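Side-chain contacts in amidohydrolase (Xanthomonas campestris pv. campestris, PDB 4DZH), which probably deaminates adenosine-type nucleosides such as 5'-methylthioadenosine, as a zinc-containing TIM-barrel member of the amidohydrolase superfamily: residues 20-25 against 392-397; 131-136 against 324-329; 302-305 against 310-313; 331-336 against 345-350; 350-355 against 400-405. All blocks are in the same frame, centred on the assembly; numbering follows the deposited sequence.

Contact 1: residues 20-25 against 392-397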
# COMPACT_ATOMS: atom_id res chain seq x y z
N ALA A 20 -13.42 -15.85 -17.62
CA ALA A 20 -13.00 -14.53 -17.14
C ALA A 20 -12.62 -13.56 -18.27
O ALA A 20 -12.18 -13.97 -19.36
CB ALA A 20 -11.85 -14.67 -16.18
N GLY A 21 -12.66 -12.26 -17.96
CA GLY A 21 -12.22 -11.28 -18.92
C GLY A 21 -10.76 -11.45 -19.31
O GLY A 21 -10.38 -11.19 -20.45
N TYR A 22 -9.94 -11.84 -18.35
CA TYR A 22 -8.49 -11.94 -18.55
C TYR A 22 -8.00 -13.12 -17.77
O TYR A 22 -8.42 -13.33 -16.61
CB TYR A 22 -7.76 -10.68 -18.06
CG TYR A 22 -8.27 -9.46 -18.75
CD1 TYR A 22 -7.73 -9.05 -19.96
CD2 TYR A 22 -9.32 -8.71 -18.19
CE1 TYR A 22 -8.22 -7.92 -20.62
CE2 TYR A 22 -9.83 -7.59 -18.85
CZ TYR A 22 -9.26 -7.19 -20.06
OH TYR A 22 -9.74 -6.07 -20.72
N VAL A 23 -7.17 -13.95 -18.40
CA VAL A 23 -6.47 -14.99 -17.66
C VAL A 23 -4.97 -14.70 -17.66
O VAL A 23 -4.38 -14.46 -18.72
CB VAL A 23 -6.71 -16.42 -18.24
CG1 VAL A 23 -5.83 -17.45 -17.55
CG2 VAL A 23 -8.21 -16.77 -18.14
N VAL A 24 -4.36 -14.67 -16.48
CA VAL A 24 -2.94 -14.39 -16.35
C VAL A 24 -2.23 -15.65 -15.89
O VAL A 24 -2.22 -15.97 -14.70
CB VAL A 24 -2.70 -13.25 -15.33
CG1 VAL A 24 -1.21 -12.98 -15.21
CG2 VAL A 24 -3.53 -11.99 -15.72
N PRO A 25 -1.63 -16.42 -16.83
CA PRO A 25 -1.15 -17.76 -16.47
C PRO A 25 0.17 -17.81 -15.69
O PRO A 25 0.42 -18.87 -15.10
CB PRO A 25 -1.00 -18.44 -17.84
CG PRO A 25 -0.64 -17.29 -18.78
CD PRO A 25 -1.43 -16.08 -18.25
N GLN A 392 -9.55 1.55 -13.74
CA GLN A 392 -9.89 1.99 -15.09
C GLN A 392 -9.25 3.34 -15.35
O GLN A 392 -9.04 4.09 -14.38
CB GLN A 392 -11.43 2.11 -15.17
CG GLN A 392 -12.16 0.74 -15.16
CD GLN A 392 -11.94 0.00 -16.48
OE1 GLN A 392 -11.99 0.63 -17.54
NE2 GLN A 392 -11.65 -1.33 -16.44
N PRO A 393 -8.91 3.68 -16.63
CA PRO A 393 -8.95 2.78 -17.79
C PRO A 393 -7.92 1.68 -17.59
O PRO A 393 -6.91 1.88 -16.88
CB PRO A 393 -8.45 3.65 -18.94
CG PRO A 393 -7.64 4.67 -18.31
CD PRO A 393 -8.27 4.95 -16.98
N LEU A 394 -8.16 0.59 -18.28
CA LEU A 394 -7.27 -0.57 -18.20
C LEU A 394 -6.33 -0.57 -19.39
O LEU A 394 -6.63 -1.19 -20.44
CB LEU A 394 -8.17 -1.81 -18.18
CG LEU A 394 -7.50 -3.15 -17.82
CD1 LEU A 394 -6.79 -3.03 -16.50
CD2 LEU A 394 -8.52 -4.25 -17.78
N HIS A 395 -5.22 0.14 -19.30
CA HIS A 395 -4.22 0.15 -20.36
C HIS A 395 -3.41 -1.16 -20.40
O HIS A 395 -3.14 -1.70 -21.49
CB HIS A 395 -3.26 1.32 -20.22
CG HIS A 395 -3.93 2.64 -20.46
ND1 HIS A 395 -4.34 3.04 -21.71
CD2 HIS A 395 -4.32 3.62 -19.60
CE1 HIS A 395 -4.91 4.22 -21.63
NE2 HIS A 395 -4.92 4.60 -20.35
N HIS A 396 -2.98 -1.62 -19.22
CA HIS A 396 -2.19 -2.89 -19.07
C HIS A 396 -2.61 -3.64 -17.82
O HIS A 396 -2.60 -3.11 -16.70
CB HIS A 396 -0.70 -2.60 -19.04
CG HIS A 396 -0.21 -1.83 -20.23
ND1 HIS A 396 0.14 -2.43 -21.42
CD2 HIS A 396 -0.01 -0.50 -20.41
CE1 HIS A 396 0.54 -1.51 -22.28
NE2 HIS A 396 0.46 -0.33 -21.69
N VAL A 397 -2.98 -4.89 -18.00
CA VAL A 397 -3.52 -5.71 -16.92
C VAL A 397 -2.45 -6.03 -15.87
O VAL A 397 -2.71 -5.95 -14.67
CB VAL A 397 -4.10 -7.03 -17.48
CG1 VAL A 397 -4.45 -8.00 -16.37
CG2 VAL A 397 -5.34 -6.70 -18.34
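Y22 and V397 bring the two backbones to their closest approach here, yet their CA atoms stay 8.1 Å apart, so side chains alone bridge the gap. On one side the chain turns a corner at G21 and enters the short strand 22-23; on the other, an irregular loop runs through a cis peptide before P393 to H396, the N-cap of helix 397-403. The Y22 ring is the centrepiece. V397 CG2 lies over one face, 4.0 Å from the ring centroid and only 20° off its normal, a CH-pi contact displaced toward the CD1 side. L394 meets the phenol end from the opposite direction, its CD2 3.7 Å from Y22 OH and reaching CE2 obliquely. With its CG anti to the backbone N (chi1 -168°), L394 extends that methyl toward the ring. V397 works as a fork: while CG2 rests on the tyrosine, CG1 slides past V24, 4.1 Å from V24 CG2. The loop faces the second subunit as well, where R442 of that subunit bonds to L394 O. Strand 22-23 runs parallel to strand 69-80, having just left the four-stranded sheet that contains strand 16-20. The contact thus joins the N-terminal beta region to the C-terminal part of the chain, an arrangement familiar from amidohydrolases, whose TIM barrel is flanked by a beta domain built from both chain ends.

Contact 2: residues 131-136 against 324-329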
# COMPACT_ATOMS: atom_id res chain seq x y z
N GLY A 131 -8.16 -11.32 0.53
CA GLY A 131 -7.17 -10.60 -0.24
C GLY A 131 -6.47 -11.41 -1.29
O GLY A 131 -5.41 -11.00 -1.78
N GLY A 132 -7.02 -12.58 -1.60
CA GLY A 132 -6.49 -13.38 -2.70
C GLY A 132 -5.19 -14.13 -2.42
O GLY A 132 -4.54 -14.58 -3.39
N THR A 133 -4.85 -14.33 -1.15
CA THR A 133 -3.71 -15.20 -0.80
C THR A 133 -4.25 -16.59 -0.52
O THR A 133 -5.24 -16.76 0.26
CB THR A 133 -2.99 -14.67 0.44
OG1 THR A 133 -2.34 -13.44 0.11
CG2 THR A 133 -1.89 -15.67 0.95
N THR A 134 -3.60 -17.61 -1.10
CA THR A 134 -4.11 -18.99 -1.03
C THR A 134 -3.12 -20.01 -0.43
O THR A 134 -3.46 -21.21 -0.22
CB THR A 134 -4.49 -19.54 -2.44
OG1 THR A 134 -3.38 -19.34 -3.35
CG2 THR A 134 -5.69 -18.79 -2.98
N CYS A 135 -1.92 -19.53 -0.11
CA CYS A 135 -0.87 -20.39 0.43
C CYS A 135 0.06 -19.56 1.33
O CYS A 135 0.33 -18.39 1.01
CB CYS A 135 -0.06 -20.93 -0.76
SG CYS A 135 1.16 -22.24 -0.34
N VAL A 136 0.56 -20.18 2.41
CA VAL A 136 1.50 -19.50 3.28
C VAL A 136 2.68 -20.37 3.57
O VAL A 136 2.60 -21.61 3.42
CB VAL A 136 0.89 -19.14 4.66
CG1 VAL A 136 -0.08 -18.05 4.49
CG2 VAL A 136 0.24 -20.37 5.34
N LEU A 324 -1.98 -8.31 6.21
CA LEU A 324 -1.52 -9.48 5.43
C LEU A 324 -1.83 -9.25 3.96
O LEU A 324 -2.22 -10.16 3.22
CB LEU A 324 -2.26 -10.77 5.87
CG LEU A 324 -1.96 -11.12 7.32
CD1 LEU A 324 -2.83 -12.34 7.76
CD2 LEU A 324 -0.42 -11.37 7.66
N ASP A 325 -1.71 -8.00 3.52
CA ASP A 325 -2.17 -7.60 2.21
C ASP A 325 -1.06 -7.84 1.20
O ASP A 325 -0.09 -7.03 1.13
CB ASP A 325 -2.53 -6.10 2.25
CG ASP A 325 -3.03 -5.54 0.89
OD1 ASP A 325 -2.87 -6.24 -0.14
OD2 ASP A 325 -3.56 -4.40 0.88
N MET A 326 -1.15 -8.93 0.44
CA MET A 326 -0.11 -9.20 -0.56
C MET A 326 -0.20 -8.28 -1.76
O MET A 326 0.81 -8.10 -2.46
CB MET A 326 -0.14 -10.67 -0.99
CG MET A 326 0.45 -11.60 0.04
SD MET A 326 2.26 -11.52 0.11
CE MET A 326 2.69 -12.18 -1.52
N PHE A 327 -1.38 -7.70 -2.07
CA PHE A 327 -1.42 -6.75 -3.19
C PHE A 327 -0.54 -5.55 -2.84
O PHE A 327 0.25 -5.08 -3.67
CB PHE A 327 -2.86 -6.28 -3.47
CG PHE A 327 -3.65 -7.23 -4.32
CD1 PHE A 327 -4.15 -8.42 -3.78
CD2 PHE A 327 -3.90 -6.93 -5.65
CE1 PHE A 327 -4.86 -9.31 -4.57
CE2 PHE A 327 -4.64 -7.82 -6.45
CZ PHE A 327 -5.11 -8.99 -5.92
N SER A 328 -0.66 -5.06 -1.61
CA SER A 328 0.20 -3.99 -1.13
C SER A 328 1.65 -4.40 -1.05
O SER A 328 2.51 -3.63 -1.47
CB SER A 328 -0.25 -3.51 0.24
OG SER A 328 0.56 -2.42 0.69
N GLU A 329 1.91 -5.57 -0.48
CA GLU A 329 3.29 -6.03 -0.35
C GLU A 329 3.99 -6.07 -1.74
O GLU A 329 5.19 -5.66 -1.87
CB GLU A 329 3.32 -7.42 0.29
CG GLU A 329 4.68 -7.63 0.96
CD GLU A 329 4.82 -6.89 2.24
OE1 GLU A 329 6.00 -6.59 2.61
OE2 GLU A 329 3.82 -6.61 2.92
O HOH W 1 -3.49 -10.76 0.16
O HOH W 2 -1.51 -12.77 2.74
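T133 and M326 make one of the two close touches here, T133 OG1 standing 3.3 Å from M326 CG where the side chains cross at about a right angle. M326 CG lies anti to its own carbonyl carbon (chi1 -75°), and the chain bends again at both later torsions, leaving its first methylenes against the hydroxyl. The second close touch is polar against aromatic: G131 O lies in the plane of the F327 ring, at its edge, 3.3 Å from CE1. Strand 133-139 is the second strand of the TIM barrel, entered through a Schellman motif in which G132, at positive phi, ends helix 114-130 and T133 N reaches back to M128 O. Between these touches the fit is looser and water fills in, although the site is buried. Water 1 lies 2.7 Å from G131 O, to which it probably donates, accepts from M326 N at 3.0 Å and also bonds T133 OG1. Water 2 links T133 OG1, thus held by two waters, to L324 O, donating to the carbonyl at 2.7 Å. At the helix start D325 is the N-cap: S328 N donates to D325 OD1 at 2.9 Å, nearly straight at 170° but from well above the carboxylate plane. S328 OG bonds to the carboxylate of E289, a magnesium ligand, E329 OE1 to its backbone N, and E329 OE2 to N321, another ligand.

Contact 3: residues 302-305 against 310-313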
# COMPACT_ATOMS: atom_id res chain seq x y z
N CYS A 302 16.20 -6.36 -6.75
CA CYS A 302 16.51 -6.34 -8.16
C CYS A 302 17.82 -7.12 -8.42
O CYS A 302 17.92 -7.91 -9.36
CB CYS A 302 16.65 -4.92 -8.68
SG CYS A 302 17.10 -4.88 -10.42
N ALA A 303 18.80 -6.91 -7.55
CA ALA A 303 20.09 -7.61 -7.74
C ALA A 303 19.90 -9.12 -7.68
O ALA A 303 20.48 -9.87 -8.50
CB ALA A 303 21.12 -7.14 -6.72
N LEU A 304 19.09 -9.58 -6.72
CA LEU A 304 18.88 -11.00 -6.53
C LEU A 304 18.13 -11.56 -7.70
O LEU A 304 18.45 -12.64 -8.18
CB LEU A 304 18.05 -11.24 -5.26
CG LEU A 304 18.78 -11.04 -3.92
CD1 LEU A 304 17.80 -10.87 -2.77
CD2 LEU A 304 19.65 -12.27 -3.65
N GLN A 305 17.09 -10.84 -8.16
CA GLN A 305 16.29 -11.37 -9.23
C GLN A 305 17.15 -11.49 -10.52
O GLN A 305 17.10 -12.51 -11.21
CB GLN A 305 15.03 -10.50 -9.42
CG GLN A 305 14.07 -11.04 -10.45
CD GLN A 305 14.42 -10.52 -11.82
OE1 GLN A 305 14.89 -9.39 -11.96
NE2 GLN A 305 14.21 -11.35 -12.83
N ASN A 310 16.01 -17.34 -6.94
CA ASN A 310 14.56 -17.45 -6.79
C ASN A 310 14.02 -16.51 -5.70
O ASN A 310 14.41 -16.61 -4.55
CB ASN A 310 14.11 -18.87 -6.51
CG ASN A 310 12.61 -18.97 -6.49
OD1 ASN A 310 11.95 -18.83 -7.54
ND2 ASN A 310 12.05 -19.15 -5.31
N LEU A 311 13.16 -15.56 -6.09
CA LEU A 311 12.68 -14.52 -5.16
C LEU A 311 11.18 -14.69 -4.90
O LEU A 311 10.39 -14.83 -5.84
CB LEU A 311 12.93 -13.12 -5.72
CG LEU A 311 12.73 -11.88 -4.84
CD1 LEU A 311 13.76 -11.82 -3.72
CD2 LEU A 311 12.75 -10.61 -5.62
N ALA A 312 10.83 -14.69 -3.61
CA ALA A 312 9.42 -14.69 -3.19
C ALA A 312 9.12 -13.47 -2.33
O ALA A 312 10.01 -12.70 -1.95
CB ALA A 312 9.16 -15.97 -2.41
N ILE A 313 7.83 -13.29 -2.01
CA ILE A 313 7.37 -12.13 -1.28
C ILE A 313 6.53 -12.62 -0.10
O ILE A 313 5.76 -13.58 -0.22
CB ILE A 313 6.54 -11.20 -2.20
CG1 ILE A 313 7.45 -10.60 -3.29
CG2 ILE A 313 5.87 -10.04 -1.39
CD1 ILE A 313 6.72 -9.82 -4.37
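Q305 meets L311 through its CB, while its flat carboxamide leads away from the strand. T351 CG2, from helix 349-363, sits almost squarely over one face of that amide, 3.7 Å from Q305 CD. The amide of N310, whose CB points away from helix 301-306, is occupied elsewhere, ND2 bonding to S283 OG and G359 O. Neither flat group lies between the two segments, and what joins them is aliphatic. L311 is the common partner, at the closest backbone approach, 6.3 Å between the CA atoms of Q305 and L311. Its two methyls divide the work: CD1 lies 4.3 Å from L304 CD1, and CD2 lies 4.4 Å from Q305 CB. L311 CG is anti to the backbone N (chi1 -170°), which carries the branch out from the strand toward the helix. In Q305 the same relation (chi1 -175°) leads the chain past the leucine toward T351. These distances make for an easy fit rather than a tight one. Around the pair, L304 also rests on I274 of helix 271-280, and L311 CD2 touches L347 CD1. Strand 310-313 is the last strand of the TIM barrel: A312 bonds to V284 and H286 of strand 283-286, and I313 bonds to A78 of the first strand, closing the barrel, while I313's side chain packs on helices 326-341 and 349-363.

Contact 4: residues 331-336 against 345-350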
# COMPACT_ATOMS: atom_id res chain seq x y z
N ARG A 331 3.16 -4.30 -4.48
CA ARG A 331 3.42 -2.93 -4.93
C ARG A 331 4.63 -2.33 -4.20
O ARG A 331 5.49 -1.71 -4.84
CB ARG A 331 2.20 -2.05 -4.70
CG ARG A 331 2.45 -0.61 -5.16
CD ARG A 331 2.25 0.45 -4.04
NE ARG A 331 0.88 0.28 -3.55
CZ ARG A 331 0.58 -0.20 -2.34
NH1 ARG A 331 -0.69 -0.42 -2.03
NH2 ARG A 331 1.52 -0.49 -1.43
N THR A 332 4.72 -2.54 -2.88
CA THR A 332 5.86 -1.98 -2.13
C THR A 332 7.17 -2.60 -2.64
O THR A 332 8.17 -1.86 -2.85
CB THR A 332 5.67 -2.25 -0.65
OG1 THR A 332 4.44 -1.63 -0.21
CG2 THR A 332 6.81 -1.62 0.13
N ALA A 333 7.16 -3.91 -2.87
CA ALA A 333 8.35 -4.62 -3.40
C ALA A 333 8.73 -4.00 -4.74
O ALA A 333 9.90 -3.70 -4.99
CB ALA A 333 8.10 -6.12 -3.55
N ALA A 334 7.74 -3.81 -5.60
CA ALA A 334 8.07 -3.36 -6.94
C ALA A 334 8.62 -1.94 -6.93
O ALA A 334 9.55 -1.65 -7.72
CB ALA A 334 6.84 -3.46 -7.84
N ILE A 335 8.04 -1.03 -6.14
CA ILE A 335 8.47 0.38 -6.21
C ILE A 335 9.75 0.58 -5.41
O ILE A 335 10.66 1.28 -5.85
CB ILE A 335 7.34 1.38 -5.84
CG1 ILE A 335 6.98 1.25 -4.34
CG2 ILE A 335 6.12 1.12 -6.78
CD1 ILE A 335 5.88 2.21 -3.93
N LEU A 336 9.86 -0.11 -4.27
CA LEU A 336 11.08 -0.01 -3.48
C LEU A 336 12.25 -0.56 -4.30
O LEU A 336 13.35 -0.04 -4.19
CB LEU A 336 10.95 -0.86 -2.19
CG LEU A 336 12.21 -0.72 -1.30
CD1 LEU A 336 12.32 0.63 -0.75
CD2 LEU A 336 12.01 -1.71 -0.17
N THR A 345 13.56 0.28 -14.12
CA THR A 345 13.14 -0.96 -14.79
C THR A 345 13.21 -2.19 -13.88
O THR A 345 12.80 -3.28 -14.27
CB THR A 345 13.97 -1.28 -16.07
OG1 THR A 345 15.29 -1.75 -15.69
CG2 THR A 345 14.03 -0.08 -17.02
N ALA A 346 13.71 -2.00 -12.66
CA ALA A 346 13.81 -3.07 -11.66
C ALA A 346 12.44 -3.65 -11.33
O ALA A 346 11.46 -2.88 -11.24
CB ALA A 346 14.45 -2.53 -10.39
N LEU A 347 12.38 -4.97 -11.14
CA LEU A 347 11.19 -5.66 -10.65
C LEU A 347 9.93 -5.13 -11.33
O LEU A 347 9.04 -4.53 -10.68
CB LEU A 347 11.09 -5.51 -9.13
CG LEU A 347 10.98 -6.84 -8.39
CD1 LEU A 347 12.25 -7.66 -8.61
CD2 LEU A 347 10.72 -6.66 -6.90
N ASP A 348 9.85 -5.33 -12.64
CA ASP A 348 8.68 -4.84 -13.37
C ASP A 348 7.41 -5.57 -12.95
O ASP A 348 7.46 -6.54 -12.18
CB ASP A 348 8.88 -4.83 -14.90
CG ASP A 348 9.06 -6.23 -15.52
OD1 ASP A 348 8.67 -7.25 -14.94
OD2 ASP A 348 9.60 -6.28 -16.65
N ALA A 349 6.26 -5.12 -13.43
CA ALA A 349 5.02 -5.66 -12.91
C ALA A 349 4.94 -7.19 -13.08
O ALA A 349 4.55 -7.92 -12.15
CB ALA A 349 3.84 -4.97 -13.56
N ALA A 350 5.26 -7.66 -14.29
CA ALA A 350 5.22 -9.10 -14.57
C ALA A 350 6.16 -9.91 -13.64
O ALA A 350 5.76 -10.97 -13.13
CB ALA A 350 5.58 -9.36 -16.02
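L347, A334 and A333 carry this contact, made where the loop leading into helix 349-363 folds back on the middle of helix 326-341, two consecutive helices that follow the last strand of the TIM barrel. L347 gives up the largest area and sits in an unusual backbone conformation, with positive phi (43°). Its first torsion is strained too: at chi1 -125° CG is close to eclipsing the hydrogen on CA rather than lying in a staggered position. The branch that results sets CD2 against the helix backbone, 3.6 Å from A333 O, and 4.3 Å from A333 CB. A334 meets the backbone of L347: its CB lies 3.7 Å from L347 O, and the CA atoms of these two residues, 5.4 Å apart, mark the closest backbone approach. Such nearness is possible because alanine presents only a methyl. L347 O also receives a weak hydrogen bond from T352 OG1. One residue on, D348 is the N-cap of helix 349-363, and its OD1 bonds to T351 OG1. The second subunit reaches the same turn, where D93 of that subunit accepts from A349 N. On the helix side, T332 OG1 bonds to E289, a magnesium ligand, beside the contact. At the edge, the carbonyl oxygens A334 O and A346 O lie 4.2 Å apart, two acceptors bridged by K338 NZ, which forms a hydrogen bond to each.

Contact 5: residues 350-355 against 400-405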
# COMPACT_ATOMS: atom_id res chain seq x y z
N ALA A 350 5.26 -7.66 -14.29
CA ALA A 350 5.22 -9.10 -14.57
C ALA A 350 6.16 -9.91 -13.64
O ALA A 350 5.76 -10.97 -13.13
CB ALA A 350 5.58 -9.36 -16.02
N THR A 351 7.36 -9.39 -13.44
CA THR A 351 8.38 -10.01 -12.59
C THR A 351 7.94 -10.03 -11.13
O THR A 351 8.13 -11.02 -10.42
CB THR A 351 9.71 -9.28 -12.74
OG1 THR A 351 10.14 -9.39 -14.11
CG2 THR A 351 10.77 -9.87 -11.83
N THR A 352 7.33 -8.93 -10.69
CA THR A 352 6.85 -8.88 -9.32
C THR A 352 5.70 -9.88 -9.12
O THR A 352 5.65 -10.61 -8.12
CB THR A 352 6.38 -7.44 -8.93
OG1 THR A 352 7.48 -6.51 -9.03
CG2 THR A 352 5.89 -7.46 -7.50
N LEU A 353 4.74 -9.90 -10.05
CA LEU A 353 3.64 -10.84 -9.96
C LEU A 353 4.17 -12.30 -9.99
O LEU A 353 3.64 -13.18 -9.29
CB LEU A 353 2.58 -10.57 -11.03
CG LEU A 353 1.31 -11.42 -10.79
CD1 LEU A 353 0.55 -10.99 -9.52
CD2 LEU A 353 0.38 -11.30 -11.98
N ARG A 354 5.22 -12.52 -10.78
CA ARG A 354 5.85 -13.84 -10.83
C ARG A 354 6.37 -14.25 -9.44
O ARG A 354 6.11 -15.36 -8.99
CB ARG A 354 6.99 -13.85 -11.85
CG ARG A 354 7.62 -15.25 -12.10
CD ARG A 354 8.51 -15.20 -13.33
NE ARG A 354 9.21 -16.47 -13.66
CZ ARG A 354 8.67 -17.41 -14.44
NH1 ARG A 354 7.43 -17.23 -14.89
NH2 ARG A 354 9.36 -18.54 -14.77
N ALA A 355 7.08 -13.34 -8.78
CA ALA A 355 7.59 -13.58 -7.43
C ALA A 355 6.45 -13.91 -6.45
O ALA A 355 6.57 -14.83 -5.62
CB ALA A 355 8.41 -12.41 -6.95
N GLN A 400 -1.82 -3.04 -13.85
CA GLN A 400 -2.96 -2.77 -12.99
C GLN A 400 -2.98 -3.63 -11.74
O GLN A 400 -3.33 -3.17 -10.65
CB GLN A 400 -4.25 -2.95 -13.76
CG GLN A 400 -5.19 -1.79 -13.47
CD GLN A 400 -4.82 -0.56 -14.26
OE1 GLN A 400 -3.67 -0.14 -14.33
NE2 GLN A 400 -5.86 0.02 -14.93
N LEU A 401 -2.59 -4.89 -11.89
CA LEU A 401 -2.63 -5.79 -10.74
C LEU A 401 -1.59 -5.39 -9.70
O LEU A 401 -1.82 -5.54 -8.48
CB LEU A 401 -2.33 -7.22 -11.20
CG LEU A 401 -3.55 -7.80 -11.91
CD1 LEU A 401 -3.13 -9.14 -12.58
CD2 LEU A 401 -4.70 -8.04 -11.00
N ILE A 402 -0.47 -4.88 -10.16
CA ILE A 402 0.62 -4.53 -9.24
C ILE A 402 0.53 -3.10 -8.70
O ILE A 402 0.74 -2.87 -7.50
CB ILE A 402 1.96 -4.76 -9.92
CG1 ILE A 402 2.15 -6.27 -10.25
CG2 ILE A 402 3.12 -4.30 -9.04
CD1 ILE A 402 2.30 -7.13 -9.00
N TYR A 403 0.20 -2.12 -9.56
CA TYR A 403 0.32 -0.73 -9.16
C TYR A 403 -0.99 -0.04 -8.87
O TYR A 403 -0.98 1.15 -8.46
CB TYR A 403 1.07 0.06 -10.22
CG TYR A 403 2.50 -0.44 -10.51
CD1 TYR A 403 3.46 -0.50 -9.51
CD2 TYR A 403 2.85 -0.86 -11.79
CE1 TYR A 403 4.75 -0.96 -9.76
CE2 TYR A 403 4.15 -1.34 -12.06
CZ TYR A 403 5.09 -1.38 -11.03
OH TYR A 403 6.38 -1.83 -11.26
N ALA A 404 -2.11 -0.70 -9.10
CA ALA A 404 -3.40 -0.01 -8.83
C ALA A 404 -4.47 -0.85 -8.10
O ALA A 404 -5.27 -0.29 -7.32
CB ALA A 404 -4.01 0.55 -10.14
N ALA A 405 -4.54 -2.16 -8.36
CA ALA A 405 -5.56 -2.98 -7.74
C ALA A 405 -5.36 -3.04 -6.25
O ALA A 405 -4.22 -3.23 -5.76
CB ALA A 405 -5.49 -4.40 -8.31
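I402 reaches across to T352 and L353, tying helix 397-403 to helix 349-363 by plain helix-helix packing beside the TIM barrel. The closest backbone pair is L353 and I402, with CA atoms 7.0 Å apart. I402 depends on its conformation: CG1 is anti to the carbonyl carbon (chi1 -64°), and a second bend (chi2 -68°) turns CD1 into the angle between the two partners. That one methyl lies 3.9 Å from T352 CG2 and 4.0 Å from L353 CB, and approaches L353 N at 3.8 Å, so it rests on the helix backbone as much as on side chains. T352 shows its methyl to the isoleucine because CG2 is the branch anti to the backbone N. Its hydroxyl, on the other branch, is spent on D348 O one turn earlier in the same helix. L353 takes the opposite choice from L401: CG is anti to N in L353 (chi1 -171°) but anti to the carbonyl carbon in L401, and the chains pass at a slant, L353 CD2 coming 4.2 Å from L401 CD1. I402 also uses its other methyl, CG2, which lies over one face of the Y403 ring, toward the rim. Y403 in turn points its OH to K338 and to D93 of the second subunit, whose K293 makes a cation-pi contact with the ring. Where helix 397-403 ends, Q400 O accepts from both A404 N and A405 N, the latter at 2.8 Å.

From the N terminus, contact 1 opens first, at 20-25, and closes last but one, at 392-397, so contacts 2, 3 and 4 all fall within its span. Contact 2 spans 131-136 to 324-329 and encloses contact 3, a short loop between a helix and the last barrel strand. Contacts 4 and 5 follow in series, sharing A350 where helix 349-363 starts. Contact 5 ends beyond contact 1, so these two cross; they touch where P393 O meets Q400 NE2 and V24 meets L353. Together they join the beta region at the chain ends, the barrel, the helices after its last strand and the face toward the second subunit.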